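Local coordinates for putative dihydrodipicolinate synthase family protein (Coccidioides immitis, PDB 3QFE) that is of undetermined function but belongs to the dihydrodipicolinate synthase family, whose members are built on a TIM barrel, at residues T28-L31 / A32-E35; G88-S91 / T92-L96. All blocks are in the same frame, centred on the assembly; numbering follows the deposited sequence.

Contact 1 (T28-L31 / A32-E35)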
ATOM      1  N   THR A  28      15.739   3.197  15.802  1.00 34.25           N
ATOM      2  CA  THR A  28      15.091   1.902  15.933  1.00 33.16           C
ATOM      3  C   THR A  28      13.636   2.153  15.659  1.00 32.31           C
ATOM      4  O   THR A  28      13.180   3.297  15.681  1.00 32.41           O
ATOM      5  CB  THR A  28      15.240   1.323  17.361  1.00 34.36           C
ATOM      6  OG1 THR A  28      14.872   2.324  18.327  1.00 34.06           O
ATOM      7  CG2 THR A  28      16.715   0.835  17.643  1.00 34.55           C
ATOM      8  N   LEU A  29      12.901   1.091  15.370  1.00 31.50           N
ATOM      9  CA  LEU A  29      11.470   1.202  15.192  1.00 30.87           C
ATOM     10  C   LEU A  29      10.822   1.721  16.476  1.00 32.04           C
ATOM     11  O   LEU A  29      11.265   1.401  17.574  1.00 33.06           O
ATOM     12  CB  LEU A  29      10.909  -0.176  14.878  1.00 29.95           C
ATOM     13  CG  LEU A  29      11.381  -0.874  13.601  1.00 28.94           C
ATOM     14  CD1 LEU A  29      10.686  -2.232  13.494  1.00 26.57           C
ATOM     15  CD2 LEU A  29      11.102  -0.023  12.377  1.00 25.97           C
ATOM     16  N   ASP A  30       9.781   2.527  16.348  1.00 32.09           N
ATOM     17  CA  ASP A  30       8.955   2.869  17.514  1.00 32.69           C
ATOM     18  C   ASP A  30       7.652   2.061  17.420  1.00 31.08           C
ATOM     19  O   ASP A  30       6.657   2.535  16.849  1.00 30.73           O
ATOM     20  CB  ASP A  30       8.668   4.366  17.540  1.00 33.21           C
ATOM     21  CG  ASP A  30       7.790   4.784  18.719  1.00 35.31           C
ATOM     22  OD1 ASP A  30       7.216   3.939  19.445  1.00 38.13           O
ATOM     23  OD2 ASP A  30       7.658   5.997  18.914  1.00 40.55           O
ATOM     24  N   LEU A  31       7.678   0.844  17.956  1.00 30.43           N
ATOM     25  CA  LEU A  31       6.570  -0.111  17.826  1.00 29.44           C
ATOM     26  C   LEU A  31       5.307   0.319  18.599  1.00 29.87           C
ATOM     27  O   LEU A  31       4.186   0.117  18.129  1.00 29.51           O
ATOM     28  CB  LEU A  31       7.020  -1.539  18.196  1.00 29.43           C
ATOM     29  CG  LEU A  31       8.143  -2.117  17.280  1.00 30.71           C
ATOM     30  CD1 LEU A  31       8.720  -3.464  17.733  1.00 27.61           C
ATOM     31  CD2 LEU A  31       7.747  -2.170  15.794  1.00 26.11           C
ATOM     32  N   ALA A  32       5.483   0.946  19.760  1.00 30.34           N
ATOM     33  CA  ALA A  32       4.328   1.440  20.506  1.00 30.61           C
ATOM     34  C   ALA A  32       3.553   2.461  19.659  1.00 30.06           C
ATOM     35  O   ALA A  32       2.324   2.353  19.518  1.00 30.47           O
ATOM     36  CB  ALA A  32       4.740   2.023  21.884  1.00 30.46           C
ATOM     37  N   SER A  33       4.245   3.437  19.081  1.00 29.19           N
ATOM     38  CA  SER A  33       3.549   4.360  18.202  1.00 28.59           C
ATOM     39  C   SER A  33       2.998   3.665  16.958  1.00 27.91           C
ATOM     40  O   SER A  33       1.860   3.907  16.557  1.00 27.40           O
ATOM     41  CB  SER A  33       4.439   5.534  17.838  1.00 29.08           C
ATOM     42  OG  SER A  33       4.914   6.124  19.037  1.00 30.86           O
ATOM     43  N   GLN A  34       3.807   2.790  16.360  1.00 27.11           N
ATOM     44  CA  GLN A  34       3.415   2.055  15.173  1.00 25.42           C
ATOM     45  C   GLN A  34       2.116   1.278  15.377  1.00 25.02           C
ATOM     46  O   GLN A  34       1.267   1.238  14.484  1.00 24.84           O
ATOM     47  CB  GLN A  34       4.528   1.067  14.768  1.00 25.40           C
ATOM     48  CG  GLN A  34       4.367   0.553  13.359  1.00 25.16           C
ATOM     49  CD  GLN A  34       4.698   1.608  12.326  1.00 24.87           C
ATOM     50  OE1 GLN A  34       5.840   2.052  12.213  1.00 27.40           O
ATOM     51  NE2 GLN A  34       3.711   2.023  11.587  1.00 25.95           N
ATOM     52  N   GLU A  35       1.984   0.613  16.516  1.00 25.30           N
ATOM     53  CA  GLU A  35       0.765  -0.135  16.798  1.00 26.52           C
ATOM     54  C   GLU A  35      -0.480   0.791  16.885  1.00 26.50           C
ATOM     55  O   GLU A  35      -1.522   0.465  16.307  1.00 26.41           O
ATOM     56  CB  GLU A  35       0.901  -0.961  18.074  1.00 26.93           C
ATOM     57  CG  GLU A  35      -0.122  -2.083  18.152  1.00 31.28           C
ATOM     58  CD  GLU A  35      -0.212  -2.714  19.528  1.00 39.01           C
ATOM     59  OE1 GLU A  35       0.718  -2.507  20.318  1.00 45.26           O
ATOM     60  OE2 GLU A  35      -1.206  -3.420  19.838  1.00 42.59           O
TER
HETATM   61  O   HOH W   1       8.099   1.725  13.795  1.00 25.40           O
HETATM   62  O   HOH W   2       7.900   1.403  20.926  1.00 28.94           O
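Asp30 reaches forward with both carboxylate oxygens to Ser33, three residues on, and so caps the first turn of helix 31-42. With CG anti to the backbone N (chi1 179°), the carboxylate swings over the start of the helix. OD1 accepts from Ser33 N at 3.0 Å, an almost straight bond, while OD2 takes the hydroxyl OG of the same serine at 2.7 Å. Both donors come from above the carboxylate plane, on the same face; being held at both oxygens by one residue should limit the group's rotation. A water adds a third hold: it donates to Asp30 OD1 and accepts from Ala32 N, tying up another amide of the first turn. Behind the cap the backbone bonds begin, Gln34 N to Asp30 O at 2.9 Å and Glu35 N to Leu31 O at 2.8 Å. The Gln34 side chain starts out toward 28-31, with CB against Asp30 O, then bends at chi2 (73°) and carries its amide elsewhere: OE1 accepts from Phe21 N and a second water, and NE2 donates to Val19 O. The cap marks the passage from hairpin strand 28-29 into helix 31-42, with Leu31 against Thr72 and Gln34 against Leu69 of helix 63-77.

Contact 2 (G88-S91 / T92-L96)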
ATOM      1  N   GLY A  88       9.683  -7.727  -1.466  1.00 33.97           N
ATOM      2  CA  GLY A  88      10.621  -7.632  -2.585  1.00 35.55           C
ATOM      3  C   GLY A  88      12.086  -7.486  -2.197  1.00 35.75           C
ATOM      4  O   GLY A  88      12.416  -6.874  -1.183  1.00 35.72           O
ATOM      5  N   ALA A  89      12.956  -8.050  -3.025  1.00 36.13           N
ATOM      6  CA  ALA A  89      14.382  -8.105  -2.755  1.00 36.36           C
ATOM      7  C   ALA A  89      15.086  -8.391  -4.046  1.00 37.69           C
ATOM      8  O   ALA A  89      14.456  -8.419  -5.111  1.00 38.85           O
ATOM      9  CB  ALA A  89      14.685  -9.198  -1.750  1.00 35.73           C
ATOM     10  N   HIS A  90      16.384  -8.646  -3.959  1.00 38.14           N
ATOM     11  CA  HIS A  90      17.188  -8.872  -5.153  1.00 39.71           C
ATOM     12  C   HIS A  90      17.262 -10.315  -5.658  1.00 38.62           C
ATOM     13  O   HIS A  90      17.274 -10.543  -6.864  1.00 39.92           O
ATOM     14  CB  HIS A  90      18.573  -8.263  -4.956  1.00 41.24           C
ATOM     15  CG  HIS A  90      18.516  -6.800  -4.655  1.00 46.69           C
ATOM     16  ND1 HIS A  90      18.547  -5.837  -5.644  1.00 51.81           N
ATOM     17  CD2 HIS A  90      18.353  -6.138  -3.482  1.00 49.18           C
ATOM     18  CE1 HIS A  90      18.442  -4.641  -5.090  1.00 53.49           C
ATOM     19  NE2 HIS A  90      18.317  -4.796  -3.782  1.00 54.15           N
ATOM     20  N   SER A  91      17.312 -11.285  -4.752  1.00 36.28           N
ATOM     21  CA  SER A  91      17.337 -12.689  -5.174  1.00 35.36           C
ATOM     22  C   SER A  91      16.107 -13.459  -4.690  1.00 33.18           C
ATOM     23  O   SER A  91      15.421 -13.028  -3.781  1.00 32.14           O
ATOM     24  CB  SER A  91      18.604 -13.375  -4.674  1.00 35.50           C
ATOM     25  OG  SER A  91      18.584 -13.466  -3.258  1.00 33.74           O
ATOM     26  N   THR A  92      15.855 -14.598  -5.310  1.00 32.94           N
ATOM     27  CA  THR A  92      14.813 -15.527  -4.894  1.00 32.59           C
ATOM     28  C   THR A  92      15.000 -15.976  -3.445  1.00 32.18           C
ATOM     29  O   THR A  92      14.030 -16.121  -2.703  1.00 32.19           O
ATOM     30  CB  THR A  92      14.833 -16.745  -5.802  1.00 33.65           C
ATOM     31  OG1 THR A  92      14.799 -16.298  -7.164  1.00 35.40           O
ATOM     32  CG2 THR A  92      13.651 -17.681  -5.528  1.00 32.76           C
ATOM     33  N   ARG A  93      16.248 -16.169  -3.032  1.00 32.35           N
ATOM     34  CA  ARG A  93      16.538 -16.583  -1.674  1.00 31.95           C
ATOM     35  C   ARG A  93      16.048 -15.541  -0.660  1.00 31.05           C
ATOM     36  O   ARG A  93      15.364 -15.873   0.310  1.00 31.06           O
ATOM     37  CB  ARG A  93      18.036 -16.857  -1.523  1.00 32.98           C
ATOM     38  CG  ARG A  93      18.522 -17.007  -0.085  1.00 34.53           C
ATOM     39  CD  ARG A  93      18.559 -18.454   0.377  1.00 35.73           C
ATOM     40  NE  ARG A  93      19.393 -18.520   1.566  1.00 37.93           N
ATOM     41  CZ  ARG A  93      18.936 -18.481   2.814  1.00 39.65           C
ATOM     42  NH1 ARG A  93      17.621 -18.419   3.063  1.00 40.49           N
ATOM     43  NH2 ARG A  93      19.797 -18.510   3.820  1.00 38.37           N
ATOM     44  N   GLN A  94      16.374 -14.276  -0.901  1.00 30.85           N
ATOM     45  CA  GLN A  94      15.935 -13.195  -0.020  1.00 29.39           C
ATOM     46  C   GLN A  94      14.433 -13.055  -0.005  1.00 28.85           C
ATOM     47  O   GLN A  94      13.846 -12.898   1.055  1.00 29.22           O
ATOM     48  CB  GLN A  94      16.553 -11.881  -0.447  1.00 29.61           C
ATOM     49  CG  GLN A  94      18.026 -11.758  -0.185  1.00 29.36           C
ATOM     50  CD  GLN A  94      18.614 -10.630  -0.985  1.00 33.12           C
ATOM     51  OE1 GLN A  94      18.095 -10.278  -2.060  1.00 34.58           O
ATOM     52  NE2 GLN A  94      19.713 -10.065  -0.496  1.00 28.73           N
ATOM     53  N   VAL A  95      13.802 -13.132  -1.175  1.00 29.54           N
ATOM     54  CA  VAL A  95      12.344 -13.061  -1.263  1.00 28.69           C
ATOM     55  C   VAL A  95      11.660 -14.181  -0.478  1.00 28.73           C
ATOM     56  O   VAL A  95      10.724 -13.903   0.272  1.00 28.16           O
ATOM     57  CB  VAL A  95      11.832 -12.997  -2.743  1.00 29.91           C
ATOM     58  CG1 VAL A  95      10.270 -13.042  -2.810  1.00 27.15           C
ATOM     59  CG2 VAL A  95      12.351 -11.710  -3.418  1.00 29.17           C
ATOM     60  N   LEU A  96      12.155 -15.420  -0.597  1.00 29.48           N
ATOM     61  CA  LEU A  96      11.571 -16.543   0.150  1.00 29.72           C
ATOM     62  C   LEU A  96      11.755 -16.429   1.657  1.00 29.58           C
ATOM     63  O   LEU A  96      10.861 -16.769   2.426  1.00 29.96           O
ATOM     64  CB  LEU A  96      12.094 -17.886  -0.358  1.00 30.56           C
ATOM     65  CG  LEU A  96      11.533 -18.220  -1.734  1.00 32.02           C
ATOM     66  CD1 LEU A  96      12.184 -19.500  -2.219  1.00 33.31           C
ATOM     67  CD2 LEU A  96       9.977 -18.316  -1.740  1.00 28.89           C
TER
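Gln94 turns its side chain back to the loop ahead of its own helix, and its OE1 meets the backbone amides of His90 and Ser91. The Ser91 N bond is the firmer one, 3.0 Å at 156°, with the donor tilted from the amide plane; that from His90 N is equally long but bent to 132° and weak. Ser91 answers in the other direction: OG sits between its own backbone N and carbonyl carbon (chi1 67°), where it accepts weakly from Gln94 N at 3.3 Å. The two reciprocal bonds make a capping box, Ser91 being the N-cap. A further weak bond runs from the hydroxyl to OE1, so three donors converge on that one oxygen. Gln94 has an extended chain beyond CG; its two ends, CB and OE1, come near the Ala89 methyl, which packs on Gln94 CB at 3.5 Å. The same methyl also touches Val95 CG2 at 3.8 Å, an apolar contact beside the polar cap. The first regular helical bond, Val95 N to Ser91 O, is 3.1 Å long and nearly straight. The His90 imidazole takes a separate course, ND1 bonding to Ala116 O. In the fold, this is the loop that leads from barrel strand 83-86 into helix 92-105, where Thr92 and Val95 pack on Phe130 of the next helix, 124-137.

Contacts 1 and 2 are two solutions to one problem, the start of a helix in a TIM barrel: an aspartate caps the N-terminus of 31-42, a serine-glutamine capping box that of 92-105. Contact 1 comes first along the chain and enters its helix from a hairpin strand, whereas contact 2 does so from a loop directly after a barrel strand. Their centres lie 26 Å apart and their nearest atoms about 15 Å apart, so they do not touch; each is about 19 Å from the centre of the chain. Neither includes Ala315 or Ser318, the residues at the calcium ion, which belong to the C-terminal end of the chain.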